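Local coordinates for protein S-adenosylmethionine:tRNA ribosyltransferase-isomerase (Thermotoga maritima, PDB 1VKY) that probably transfers the ribose moiety of S-adenosylmethionine to preQ1-modified tRNA and isomerises it, giving epoxyqueuosine in the tRNA with release of adenine and methionine, at residues R39-H44 and D342-L347; I50-F55 and V331-R336; R255-G260 and A298-F303; F291-V296 and V314-G319. All blocks are in the same frame, centred on the assembly; numbering follows the deposited sequence.

In the fold
Contacts 1, 2 and 3 all reach one mixed sheet, in which strands 49-54, 39-44, 343-346, 298-302 and 256-259 lie side by side in that order. Contact 1 closes the longest loop, joining the strand at 39-44 to the C-terminal strand, and the other three contacts are nested within it. Centres of contacts 1 and 2 are about 8 Å apart, those of 1 and 3 about 9 Å. Contact 4 packs the loop 291-296 and helix 309-318 against this sheet, its centre about 11 Å from that of contact 3 and about 21 Å from that of contact 2; the segments of contacts 3 and 4 alternate along the chain. Sequence-distant pieces thus build one continuous core.

Contact 1: residues R39-H44 and D342-L347; sequences RLMVLH and DAMLIL
L40 to L43 pair in parallel with A343 to I346, the two short strand axes 4.5 Å apart and 23° from parallel. The backbone ladder supplies five hydrogen bonds, alternating in direction from A343 N to R39 O through to L347 N to L43 O, the latter 2.8 Å. A sixth comes from a side chain: R39 N donates to D342 OD1 at 2.9 Å, reaching that oxygen from above the carboxylate plane. D342 OD1 also takes a salt bridge from R336 NH2, whereas the guanidinium of R39 bonds R333 O. An alanine in place of D342 is likely to leave R336 without its charge partner and R39 N without the oxygen that accepts from it.

Apolar contacts divide by face. On one, L40 CD1 lies 3.9 Å from L345 CB, and V42 CG1 is 4.1 Å from L347 CD1. On the other, L43 CD2 meets M344 SD at 4.0 Å; the M344 chain runs out extended, then bends at chi3 (-83°), turning CE to the L43 methyls.

Strand 49-54 flanks 39-44 and strand 298-302 flanks 343-346, while helix 320-332 packs on M41, L43 and M344, and helix 309-318 on I346.

Contact 2: residues I50-F55 and V331-R336; sequences IEHRIF and VKRRYR
H52 is approached by two side chains from different directions, R333 over a face of its imidazole and Y335 at its edge. The R333 guanidinium lies flat on the ring, planes 11° apart and centres 3.7 Å apart, with H52 CD2 over the middle of the guanidinium. The arginine chain is extended from CG to NE and crosses the histidine at about a right angle; on the way its CD passes over the same face, 3.6 Å from the ring centroid, as a CH-pi contact. R333 NE and H52 NE2 are close, but their angle is too poor for a hydrogen bond, and the strong partner of that NE is E329 OE2, a salt bridge.

Y335 meets the imidazole differently. Its OH is 2.8 Å from H52 ND1, a hydrogen bond in which either atom could be the donor, and the two rings touch rim to rim with their planes at 58°. The same hydroxyl sits 2.6 Å from water 1, which donates to R53 O at 2.8 Å and so ties the tyrosine to the strand backbone as well. At the base of these side chains, R334 leaves the helix with positive phi in a Schellman motif, R334 N bonding V331 O; this turn separates R333 from Y335.

One ring edge bonded to a phenol and one face under a guanidinium fix both the tilt and the rotation of H52. The near-parallel planes and the poor NE to NE2 angle mark a stack held by flat overlap. E329 positions the guanidinium and offsets its charge, yet a positive group over the face would probably disfavour a second proton on H52.

Contact 3: residues R255-G260 and A298-F303; sequences RIVAVG and ALVTNF
A258 and L299 are bridge partners in a parallel strand pair of the central mixed sheet, strands 256-259 and 298-302, whose axes come within 4.6 Å at 17° from parallel. Four backbone hydrogen bonds make the ladder: A298 N to I256 O, A258 N to A298 O, V300 N to A258 O, and G260 N to V300 O. They shorten toward the C-terminal end. The first, between A298 N and I256 O, measures 3.2 Å. The last, between G260 N and V300 O, measures 2.7 Å.

Side chains alternate about this ladder. On one face, V257 straddles the A298 methyl, CG1 and CG2 each 4.0 Å from A298 CB, while CG1 also reaches V300 CG2 at 4.2 Å. On the other, L299, with CG anti to its N (chi1 170°), carries CD1 across to within 3.6 Å of A258 O and 4.2 Å of A258 CB. Helix 261-270 covers this second face through V264, and strand 67-75 continues the sheet beyond 256-259.

G260, just after the strand, is the N-cap of helix 261-270. At phi 95° a beta carbon would collide with the carbonyl oxygen of V259, so the backbone shape accounts for the glycine. The pair thus combines a regular ladder of backbone hydrogen bonds with small and branched apolar side chains, while past the paired residues T301 OG1 and N302 N bond an unidentified molecule, probably from the crystallisation liquor, that may mark a pocket.

Contact 4: residues F291-V296 and V314-G319; sequences FEFKLV and VAAFAG
F293 reaches from the loop 291-296 to helix 309-318 with its ring set between two other phenylalanines. From CB, chi1 of -69° puts CG anti to the carbonyl carbon and points the ring at the helix. CG then meets F317 CD1 at 3.6 Å, and CD1 and CD2 flank the same atom. Farther out, CE1 lies 3.5 Å from F317 CA and 3.6 Å from A316 O, which sits at the ring edge near its plane, while the tip, CZ, is 3.9 Å from F317 CA. F317 CD1 thus sits over the middle of the ring, and the CE1 and CZ end also meets the helix backbone.

F317 presents its edge to the face of F293, a T-shaped stack with centroids 4.8 Å apart and planes at 80°; the opposite face of F293 is covered by F291 CD2. The F317 ring continues to V296, whose CG1 is 3.7 Å from F317 CE1. Beside the ring, F291 CB touches A316 CB, and water 2 accepts from F291 N and donates to A316 O at 2.6 Å, bridging loop to helix where the F291 and A316 backbones come close.

A serine at F293 is likely to open a gap between F291 and F317 and leave the edge of F317 without the ring face it meets.

With V264 and E268 of helix 261-270 also on F293, and I346 of the C-terminal strand on F317, this is a phenylalanine cluster, F291, F293 and F317, with a T-shaped pair at its centre, that packs loop 291-296 on helix 309-318 beside the sheet.

Contact 1: residues R39-H44 and D342-L347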
loop_
_atom_site.group_PDB
_atom_site.type_symbol
_atom_site.label_atom_id
_atom_site.label_comp_id
_atom_site.label_asym_id
_atom_site.label_seq_id
_atom_site.Cartn_x
_atom_site.Cartn_y
_atom_site.Cartn_z
ATOM N N ARG B 39 14.100 9.104 1.179
ATOM C CA ARG B 39 14.683 10.374 0.749
ATOM C C ARG B 39 13.816 11.523 1.252
ATOM O O ARG B 39 12.631 11.331 1.511
ATOM C CB ARG B 39 14.814 10.433 -0.768
ATOM C CG ARG B 39 15.674 9.327 -1.266
ATOM C CD ARG B 39 15.903 9.331 -2.757
ATOM N NE ARG B 39 16.837 10.373 -3.072
ATOM C CZ ARG B 39 17.379 10.566 -4.258
ATOM N NH1 ARG B 39 17.080 9.768 -5.279
ATOM N NH2 ARG B 39 18.226 11.584 -4.412
ATOM N N LEU B 40 14.448 12.672 1.488
ATOM C CA LEU B 40 13.771 13.908 1.900
ATOM C C LEU B 40 14.335 15.012 1.044
ATOM O O LEU B 40 15.499 15.377 1.216
ATOM C CB LEU B 40 14.040 14.228 3.388
ATOM C CG LEU B 40 13.477 15.528 3.993
ATOM C CD1 LEU B 40 11.964 15.489 4.035
ATOM C CD2 LEU B 40 14.011 15.841 5.371
ATOM N N MET B 41 13.512 15.563 0.156
ATOM C CA MET B 41 13.858 16.777 -0.563
ATOM C C MET B 41 13.434 17.975 0.300
ATOM O O MET B 41 12.311 18.045 0.744
ATOM C CB MET B 41 13.129 16.861 -1.907
ATOM C CG MET B 41 13.622 18.006 -2.775
ATOM S SD MET B 41 12.906 18.047 -4.424
ATOM C CE MET B 41 13.565 16.582 -5.182
ATOM N N VAL B 42 14.349 18.924 0.484
ATOM C CA VAL B 42 14.082 20.112 1.270
ATOM C C VAL B 42 14.054 21.328 0.363
ATOM O O VAL B 42 15.035 21.616 -0.337
ATOM C CB VAL B 42 15.144 20.294 2.373
ATOM C CG1 VAL B 42 14.808 21.473 3.242
ATOM C CG2 VAL B 42 15.236 19.023 3.257
ATOM N N LEU B 43 12.954 22.065 0.458
ATOM C CA LEU B 43 12.699 23.287 -0.275
ATOM C C LEU B 43 12.702 24.499 0.671
ATOM O O LEU B 43 11.962 24.542 1.640
ATOM C CB LEU B 43 11.331 23.192 -0.975
ATOM C CG LEU B 43 11.327 22.530 -2.368
ATOM C CD1 LEU B 43 11.883 21.191 -2.361
ATOM C CD2 LEU B 43 9.942 22.521 -2.899
ATOM N N HIS B 44 13.563 25.465 0.365
ATOM C CA HIS B 44 13.690 26.692 1.136
ATOM C C HIS B 44 13.046 27.799 0.307
ATOM O O HIS B 44 13.628 28.279 -0.666
ATOM C CB HIS B 44 15.166 27.006 1.393
ATOM C CG HIS B 44 15.903 25.951 2.164
ATOM N ND1 HIS B 44 16.058 26.001 3.529
ATOM C CD2 HIS B 44 16.554 24.833 1.755
ATOM C CE1 HIS B 44 16.770 24.962 3.931
ATOM N NE2 HIS B 44 17.092 24.244 2.874
ATOM N N ASP B 342 8.930 8.779 -1.130
ATOM C CA ASP B 342 9.805 9.642 -0.395
ATOM C C ASP B 342 9.013 10.869 0.135
ATOM O O ASP B 342 7.793 10.971 -0.058
ATOM C CB ASP B 342 10.966 10.071 -1.296
ATOM C CG ASP B 342 11.858 8.915 -1.648
ATOM O OD1 ASP B 342 12.160 8.123 -0.741
ATOM O OD2 ASP B 342 12.297 8.743 -2.792
ATOM N N ALA B 343 9.719 11.765 0.805
ATOM C CA ALA B 343 9.121 12.959 1.407
ATOM C C ALA B 343 9.773 14.277 0.954
ATOM O O ALA B 343 10.902 14.305 0.475
ATOM C CB ALA B 343 9.203 12.879 2.880
ATOM N N MET B 344 9.015 15.359 1.153
ATOM C CA MET B 344 9.437 16.751 0.925
ATOM C C MET B 344 9.177 17.553 2.211
ATOM O O MET B 344 8.111 17.394 2.836
ATOM C CB MET B 344 8.600 17.318 -0.216
ATOM C CG MET B 344 8.849 18.750 -0.546
ATOM S SD MET B 344 7.830 19.266 -1.938
ATOM C CE MET B 344 8.830 18.684 -3.354
ATOM N N LEU B 345 10.171 18.352 2.610
ATOM C CA LEU B 345 10.060 19.392 3.653
ATOM C C LEU B 345 10.150 20.745 2.965
ATOM O O LEU B 345 11.143 21.041 2.269
ATOM C CB LEU B 345 11.210 19.303 4.663
ATOM C CG LEU B 345 11.351 20.396 5.727
ATOM C CD1 LEU B 345 10.105 20.516 6.603
ATOM C CD2 LEU B 345 12.599 20.190 6.592
ATOM N N ILE B 346 9.102 21.541 3.136
ATOM C CA ILE B 346 9.054 22.881 2.629
ATOM C C ILE B 346 9.125 23.816 3.802
ATOM O O ILE B 346 8.247 23.788 4.654
ATOM C CB ILE B 346 7.800 23.138 1.833
ATOM C CG1 ILE B 346 7.652 22.089 0.730
ATOM C CG2 ILE B 346 7.889 24.565 1.221
ATOM C CD1 ILE B 346 6.297 21.771 0.403
ATOM N N LEU B 347 10.197 24.616 3.829
ATOM C CA LEU B 347 10.443 25.652 4.878
ATOM C C LEU B 347 10.164 27.079 4.359
ATOM O O LEU B 347 9.680 27.941 5.112
ATOM C CB LEU B 347 11.900 25.606 5.295
ATOM C CG LEU B 347 12.330 24.302 5.966
ATOM C CD1 LEU B 347 13.802 24.243 6.059
ATOM C CD2 LEU B 347 11.691 24.194 7.337
ATOM O OXT LEU B 347 10.401 27.417 3.185
#

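Contact 2: residues I50-F55 and V331-R336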
loop_
_atom_site.group_PDB
_atom_site.type_symbol
_atom_site.label_atom_id
_atom_site.label_comp_id
_atom_site.label_asym_id
_atom_site.label_seq_id
_atom_site.Cartn_x
_atom_site.Cartn_y
_atom_site.Cartn_z
ATOM N N ILE B 50 17.127 24.185 -3.008
ATOM C CA ILE B 50 16.644 22.805 -2.933
ATOM C C ILE B 50 17.796 21.901 -2.470
ATOM O O ILE B 50 18.924 21.987 -2.999
ATOM C CB ILE B 50 16.092 22.338 -4.305
ATOM C CG1 ILE B 50 14.972 23.267 -4.786
ATOM C CG2 ILE B 50 15.531 20.929 -4.235
ATOM C CD1 ILE B 50 14.398 22.866 -6.149
ATOM N N GLU B 51 17.519 21.031 -1.507
ATOM C CA GLU B 51 18.493 20.037 -1.052
ATOM C C GLU B 51 17.950 18.634 -1.094
ATOM O O GLU B 51 16.737 18.393 -1.006
ATOM C CB GLU B 51 18.911 20.270 0.393
ATOM C CG GLU B 51 19.436 21.635 0.741
ATOM C CD GLU B 51 19.826 21.667 2.200
ATOM O OE1 GLU B 51 19.085 22.221 3.042
ATOM O OE2 GLU B 51 20.851 21.072 2.486
ATOM N N HIS B 52 18.877 17.688 -1.194
ATOM C CA HIS B 52 18.523 16.272 -1.303
ATOM C C HIS B 52 19.117 15.512 -0.117
ATOM O O HIS B 52 20.313 15.320 -0.053
ATOM C CB HIS B 52 19.054 15.752 -2.631
ATOM C CG HIS B 52 18.535 16.534 -3.788
ATOM N ND1 HIS B 52 17.270 16.349 -4.294
ATOM C CD2 HIS B 52 19.068 17.572 -4.469
ATOM C CE1 HIS B 52 17.065 17.210 -5.276
ATOM N NE2 HIS B 52 18.140 17.966 -5.398
ATOM N N ARG B 53 18.250 15.086 0.806
ATOM C CA ARG B 53 18.646 14.549 2.114
ATOM C C ARG B 53 17.934 13.207 2.322
ATOM O O ARG B 53 17.327 12.680 1.380
ATOM C CB ARG B 53 18.296 15.548 3.228
ATOM C CG ARG B 53 19.001 16.896 3.017
ATOM C CD ARG B 53 20.562 16.827 3.240
ATOM N NE ARG B 53 20.666 17.510 4.470
ATOM C CZ ARG B 53 21.195 17.097 5.560
ATOM N NH1 ARG B 53 21.915 16.010 5.664
ATOM N NH2 ARG B 53 21.086 17.900 6.562
ATOM N N ILE B 54 18.097 12.667 3.530
ATOM C CA ILE B 54 17.442 11.461 4.010
ATOM C C ILE B 54 16.544 11.868 5.154
ATOM O O ILE B 54 16.880 12.798 5.887
ATOM C CB ILE B 54 18.503 10.438 4.517
ATOM C CG1 ILE B 54 19.410 10.027 3.378
ATOM C CG2 ILE B 54 17.861 9.223 5.151
ATOM C CD1 ILE B 54 18.681 9.549 2.173
ATOM N N PHE B 55 15.422 11.163 5.330
ATOM C CA PHE B 55 14.388 11.612 6.235
ATOM C C PHE B 55 14.865 11.865 7.652
ATOM O O PHE B 55 14.457 12.849 8.272
ATOM C CB PHE B 55 13.156 10.691 6.268
ATOM C CG PHE B 55 11.939 11.389 6.838
ATOM C CD1 PHE B 55 11.128 12.144 6.031
ATOM C CD2 PHE B 55 11.662 11.337 8.180
ATOM C CE1 PHE B 55 10.043 12.825 6.571
ATOM C CE2 PHE B 55 10.608 12.002 8.718
ATOM C CZ PHE B 55 9.794 12.767 7.919
ATOM N N VAL B 331 11.964 13.573 -10.318
ATOM C CA VAL B 331 11.867 12.556 -11.378
ATOM C C VAL B 331 13.261 12.273 -11.926
ATOM O O VAL B 331 13.657 11.117 -12.069
ATOM C CB VAL B 331 10.873 13.001 -12.503
ATOM C CG1 VAL B 331 10.957 12.113 -13.717
ATOM C CG2 VAL B 331 9.433 13.058 -11.964
ATOM N N LYS B 332 14.019 13.329 -12.179
ATOM C CA LYS B 332 15.356 13.198 -12.747
ATOM C C LYS B 332 16.215 12.402 -11.811
ATOM O O LYS B 332 16.926 11.499 -12.241
ATOM C CB LYS B 332 15.955 14.575 -12.998
ATOM C CG LYS B 332 17.275 14.580 -13.699
ATOM C CD LYS B 332 17.812 15.988 -13.800
ATOM C CE LYS B 332 19.124 16.024 -14.587
ATOM N NZ LYS B 332 19.773 17.369 -14.444
ATOM N N ARG B 333 16.104 12.651 -10.509
ATOM C CA ARG B 333 16.906 11.907 -9.547
ATOM C C ARG B 333 16.302 10.606 -9.074
ATOM O O ARG B 333 16.867 9.951 -8.188
ATOM C CB ARG B 333 17.170 12.792 -8.323
ATOM C CG ARG B 333 18.071 13.922 -8.644
ATOM C CD ARG B 333 18.239 14.875 -7.498
ATOM N NE ARG B 333 19.159 15.976 -7.819
ATOM C CZ ARG B 333 20.369 16.118 -7.295
ATOM N NH1 ARG B 333 20.872 15.201 -6.457
ATOM N NH2 ARG B 333 21.093 17.181 -7.619
ATOM N N ARG B 334 15.134 10.248 -9.611
ATOM C CA ARG B 334 14.538 8.933 -9.392
ATOM C C ARG B 334 14.020 8.789 -7.962
ATOM O O ARG B 334 14.058 7.712 -7.351
ATOM C CB ARG B 334 15.549 7.817 -9.777
ATOM C CG ARG B 334 16.163 7.962 -11.187
ATOM C CD ARG B 334 15.203 7.749 -12.337
ATOM N NE ARG B 334 14.695 6.380 -12.369
ATOM C CZ ARG B 334 13.713 5.939 -13.166
ATOM N NH1 ARG B 334 13.102 6.739 -14.032
ATOM N NH2 ARG B 334 13.332 4.678 -13.087
ATOM N N TYR B 335 13.484 9.874 -7.407
ATOM C CA TYR B 335 12.777 9.756 -6.133
ATOM C C TYR B 335 11.595 8.811 -6.337
ATOM O O TYR B 335 11.067 8.668 -7.465
ATOM C CB TYR B 335 12.219 11.121 -5.660
ATOM C CG TYR B 335 13.193 11.995 -4.918
ATOM C CD1 TYR B 335 14.319 12.510 -5.544
ATOM C CD2 TYR B 335 12.981 12.322 -3.565
ATOM C CE1 TYR B 335 15.223 13.351 -4.844
ATOM C CE2 TYR B 335 13.864 13.159 -2.868
ATOM C CZ TYR B 335 14.989 13.663 -3.506
ATOM O OH TYR B 335 15.841 14.508 -2.767
ATOM N N ARG B 336 11.110 8.270 -5.239
ATOM C CA ARG B 336 9.882 7.502 -5.254
ATOM C C ARG B 336 8.695 8.340 -4.795
ATOM O O ARG B 336 8.816 9.160 -3.849
ATOM C CB ARG B 336 10.017 6.289 -4.367
ATOM C CG ARG B 336 11.127 5.310 -4.774
ATOM C CD ARG B 336 11.407 4.280 -3.683
ATOM N NE ARG B 336 11.496 4.947 -2.379
ATOM C CZ ARG B 336 10.720 4.728 -1.308
ATOM N NH1 ARG B 336 9.753 3.786 -1.307
ATOM N NH2 ARG B 336 10.939 5.473 -0.210
HETATM O O HOH W 1 17.344 12.950 -1.401
#

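Contact 3: residues R255-G260 and A298-F303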
loop_
_atom_site.group_PDB
_atom_site.type_symbol
_atom_site.label_atom_id
_atom_site.label_comp_id
_atom_site.label_asym_id
_atom_site.label_seq_id
_atom_site.Cartn_x
_atom_site.Cartn_y
_atom_site.Cartn_z
ATOM N N ARG B 255 8.180 27.700 14.893
ATOM C CA ARG B 255 7.393 27.281 13.733
ATOM C C ARG B 255 6.368 26.195 14.036
ATOM O O ARG B 255 6.657 25.248 14.767
ATOM C CB ARG B 255 8.305 26.791 12.651
ATOM C CG ARG B 255 9.018 27.946 11.953
ATOM C CD ARG B 255 10.097 27.497 11.069
ATOM N NE ARG B 255 11.024 26.647 11.811
ATOM C CZ ARG B 255 12.186 26.246 11.337
ATOM N NH1 ARG B 255 12.554 26.642 10.134
ATOM N NH2 ARG B 255 12.973 25.457 12.066
ATOM N N ILE B 256 5.192 26.355 13.437
ATOM C CA ILE B 256 4.195 25.294 13.308
ATOM C C ILE B 256 4.458 24.530 11.996
ATOM O O ILE B 256 4.363 25.065 10.880
ATOM C CB ILE B 256 2.784 25.874 13.344
ATOM C CG1 ILE B 256 2.524 26.558 14.688
ATOM C CG2 ILE B 256 1.715 24.790 13.080
ATOM C CD1 ILE B 256 1.370 27.508 14.611
ATOM N N VAL B 257 4.875 23.287 12.163
ATOM C CA VAL B 257 5.235 22.430 11.095
ATOM C C VAL B 257 4.122 21.412 10.935
ATOM O O VAL B 257 3.969 20.508 11.757
ATOM C CB VAL B 257 6.609 21.723 11.357
ATOM C CG1 VAL B 257 7.054 20.934 10.116
ATOM C CG2 VAL B 257 7.712 22.740 11.748
ATOM N N ALA B 258 3.368 21.520 9.848
ATOM C CA ALA B 258 2.307 20.555 9.591
ATOM C C ALA B 258 2.899 19.312 8.983
ATOM O O ALA B 258 3.735 19.388 8.095
ATOM C CB ALA B 258 1.249 21.129 8.690
ATOM N N VAL B 259 2.439 18.154 9.454
ATOM C CA VAL B 259 2.849 16.885 8.850
ATOM C C VAL B 259 1.669 16.333 8.075
ATOM O O VAL B 259 0.693 15.861 8.687
ATOM C CB VAL B 259 3.325 15.884 9.908
ATOM C CG1 VAL B 259 3.710 14.559 9.212
ATOM C CG2 VAL B 259 4.494 16.469 10.680
ATOM N N GLY B 260 1.734 16.483 6.753
ATOM C CA GLY B 260 0.671 16.020 5.842
ATOM C C GLY B 260 -0.338 17.077 5.459
ATOM O O GLY B 260 -0.600 17.982 6.220
ATOM N N ALA B 298 5.692 25.606 8.009
ATOM C CA ALA B 298 6.472 24.620 7.281
ATOM C C ALA B 298 5.645 23.377 7.073
ATOM O O ALA B 298 4.660 23.168 7.756
ATOM C CB ALA B 298 7.743 24.305 8.021
ATOM N N LEU B 299 6.036 22.525 6.125
ATOM C CA LEU B 299 5.149 21.421 5.710
ATOM C C LEU B 299 5.988 20.179 5.366
ATOM O O LEU B 299 6.911 20.301 4.577
ATOM C CB LEU B 299 4.298 21.834 4.497
ATOM C CG LEU B 299 3.471 20.715 3.784
ATOM C CD1 LEU B 299 2.534 20.094 4.778
ATOM C CD2 LEU B 299 2.691 21.200 2.654
ATOM N N VAL B 300 5.691 19.035 6.008
ATOM C CA VAL B 300 6.206 17.711 5.546
ATOM C C VAL B 300 5.086 16.960 4.821
ATOM O O VAL B 300 3.959 16.800 5.339
ATOM C CB VAL B 300 6.667 16.852 6.733
ATOM C CG1 VAL B 300 7.218 15.530 6.284
ATOM C CG2 VAL B 300 7.661 17.600 7.594
ATOM N N THR B 301 5.399 16.471 3.636
ATOM C CA THR B 301 4.410 15.832 2.800
ATOM C C THR B 301 5.053 14.874 1.782
ATOM O O THR B 301 6.243 14.924 1.530
ATOM C CB THR B 301 3.595 16.915 2.093
ATOM O OG1 THR B 301 2.509 16.315 1.355
ATOM C CG2 THR B 301 4.432 17.649 1.055
ATOM N N ASN B 302 4.232 14.006 1.194
ATOM C CA ASN B 302 4.706 13.088 0.147
ATOM C C ASN B 302 4.809 13.781 -1.183
ATOM O O ASN B 302 4.502 14.965 -1.311
ATOM C CB ASN B 302 3.779 11.854 0.058
ATOM C CG ASN B 302 3.801 10.984 1.338
ATOM O OD1 ASN B 302 4.792 10.939 2.073
ATOM N ND2 ASN B 302 2.690 10.304 1.590
ATOM N N PHE B 303 5.333 13.045 -2.168
ATOM C CA PHE B 303 5.319 13.458 -3.571
ATOM C C PHE B 303 3.997 13.052 -4.209
ATOM O O PHE B 303 3.658 11.875 -4.224
ATOM C CB PHE B 303 6.506 12.853 -4.301
ATOM C CG PHE B 303 7.776 13.569 -4.037
ATOM C CD1 PHE B 303 8.559 13.237 -2.992
ATOM C CD2 PHE B 303 8.153 14.628 -4.844
ATOM C CE1 PHE B 303 9.757 13.912 -2.763
ATOM C CE2 PHE B 303 9.300 15.321 -4.620
ATOM C CZ PHE B 303 10.120 14.958 -3.577
#

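Contact 4: residues F291-V296 and V314-G319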
loop_
_atom_site.group_PDB
_atom_site.type_symbol
_atom_site.label_atom_id
_atom_site.label_comp_id
_atom_site.label_asym_id
_atom_site.label_seq_id
_atom_site.Cartn_x
_atom_site.Cartn_y
_atom_site.Cartn_z
ATOM N N PHE B 291 -2.096 31.211 -2.258
ATOM C CA PHE B 291 -2.817 31.044 -0.978
ATOM C C PHE B 291 -1.927 31.507 0.170
ATOM O O PHE B 291 -0.735 31.190 0.176
ATOM C CB PHE B 291 -3.185 29.557 -0.778
ATOM C CG PHE B 291 -4.202 29.306 0.322
ATOM C CD1 PHE B 291 -5.556 29.273 0.047
ATOM C CD2 PHE B 291 -3.792 29.071 1.631
ATOM C CE1 PHE B 291 -6.479 29.041 1.072
ATOM C CE2 PHE B 291 -4.724 28.791 2.644
ATOM C CZ PHE B 291 -6.043 28.758 2.350
ATOM N N GLU B 292 -2.514 32.210 1.143
ATOM C CA GLU B 292 -1.808 32.677 2.325
ATOM C C GLU B 292 -2.032 31.713 3.501
ATOM O O GLU B 292 -3.164 31.535 3.962
ATOM C CB GLU B 292 -2.337 34.050 2.747
ATOM C CG GLU B 292 -1.605 34.687 3.923
ATOM C CD GLU B 292 -0.150 35.072 3.596
ATOM O OE1 GLU B 292 0.212 35.244 2.397
ATOM O OE2 GLU B 292 0.643 35.200 4.557
ATOM N N PHE B 293 -0.938 31.139 3.986
ATOM C CA PHE B 293 -0.998 30.172 5.071
ATOM C C PHE B 293 -0.912 30.938 6.392
ATOM O O PHE B 293 0.097 31.552 6.696
ATOM C CB PHE B 293 0.060 29.106 4.869
ATOM C CG PHE B 293 -0.256 28.241 3.699
ATOM C CD1 PHE B 293 0.035 28.676 2.393
ATOM C CD2 PHE B 293 -0.923 27.041 3.877
ATOM C CE1 PHE B 293 -0.341 27.906 1.271
ATOM C CE2 PHE B 293 -1.299 26.278 2.807
ATOM C CZ PHE B 293 -1.022 26.704 1.477
ATOM N N LYS B 294 -2.008 30.948 7.135
ATOM C CA LYS B 294 -2.103 31.683 8.377
ATOM C C LYS B 294 -1.562 30.943 9.588
ATOM O O LYS B 294 -1.184 31.552 10.594
ATOM C CB LYS B 294 -3.559 32.046 8.629
ATOM C CG LYS B 294 -4.077 33.031 7.599
ATOM C CD LYS B 294 -5.584 33.360 7.817
ATOM C CE LYS B 294 -6.032 34.537 6.910
ATOM N NZ LYS B 294 -4.930 35.507 6.486
ATOM N N LEU B 295 -1.562 29.636 9.554
ATOM C CA LEU B 295 -1.096 28.876 10.717
ATOM C C LEU B 295 0.110 27.998 10.409
ATOM O O LEU B 295 0.996 27.792 11.249
ATOM C CB LEU B 295 -2.208 28.010 11.318
ATOM C CG LEU B 295 -3.027 28.538 12.476
ATOM C CD1 LEU B 295 -3.973 27.516 12.980
ATOM C CD2 LEU B 295 -2.169 29.105 13.645
ATOM N N VAL B 296 0.232 27.556 9.192
ATOM C CA VAL B 296 1.303 26.598 8.871
ATOM C C VAL B 296 2.588 27.303 8.408
ATOM O O VAL B 296 2.571 27.989 7.385
ATOM C CB VAL B 296 0.808 25.658 7.791
ATOM C CG1 VAL B 296 1.922 24.626 7.406
ATOM C CG2 VAL B 296 -0.455 24.953 8.222
ATOM N N VAL B 314 0.237 21.850 -2.334
ATOM C CA VAL B 314 1.655 22.046 -2.089
ATOM C C VAL B 314 2.231 23.175 -2.959
ATOM O O VAL B 314 3.077 23.959 -2.518
ATOM C CB VAL B 314 2.448 20.725 -2.283
ATOM C CG1 VAL B 314 3.881 20.960 -2.104
ATOM C CG2 VAL B 314 1.973 19.703 -1.261
ATOM N N ALA B 315 1.754 23.293 -4.189
ATOM C CA ALA B 315 2.150 24.404 -5.049
ATOM C C ALA B 315 1.751 25.748 -4.424
ATOM O O ALA B 315 2.516 26.714 -4.458
ATOM C CB ALA B 315 1.489 24.230 -6.442
ATOM N N ALA B 316 0.576 25.807 -3.803
ATOM C CA ALA B 316 0.177 27.038 -3.146
ATOM C C ALA B 316 1.171 27.299 -2.018
ATOM O O ALA B 316 1.502 28.441 -1.734
ATOM C CB ALA B 316 -1.224 26.947 -2.611
ATOM N N PHE B 317 1.627 26.247 -1.343
ATOM C CA PHE B 317 2.471 26.449 -0.146
ATOM C C PHE B 317 3.897 26.900 -0.506
ATOM O O PHE B 317 4.462 27.782 0.122
ATOM C CB PHE B 317 2.537 25.169 0.685
ATOM C CG PHE B 317 3.185 25.381 2.002
ATOM C CD1 PHE B 317 2.488 26.011 3.032
ATOM C CD2 PHE B 317 4.501 25.023 2.214
ATOM C CE1 PHE B 317 3.105 26.270 4.258
ATOM C CE2 PHE B 317 5.125 25.286 3.477
ATOM C CZ PHE B 317 4.394 25.902 4.472
ATOM N N ALA B 318 4.457 26.262 -1.525
ATOM C CA ALA B 318 5.846 26.456 -1.942
ATOM C C ALA B 318 6.021 27.480 -3.055
ATOM O O ALA B 318 7.111 27.980 -3.234
ATOM C CB ALA B 318 6.402 25.138 -2.373
ATOM N N GLY B 319 4.965 27.772 -3.813
ATOM C CA GLY B 319 5.082 28.557 -5.037
ATOM C C GLY B 319 4.997 27.606 -6.200
ATOM O O GLY B 319 5.707 26.615 -6.219
HETATM O O HOH W 2 0.750 30.617 -2.929
#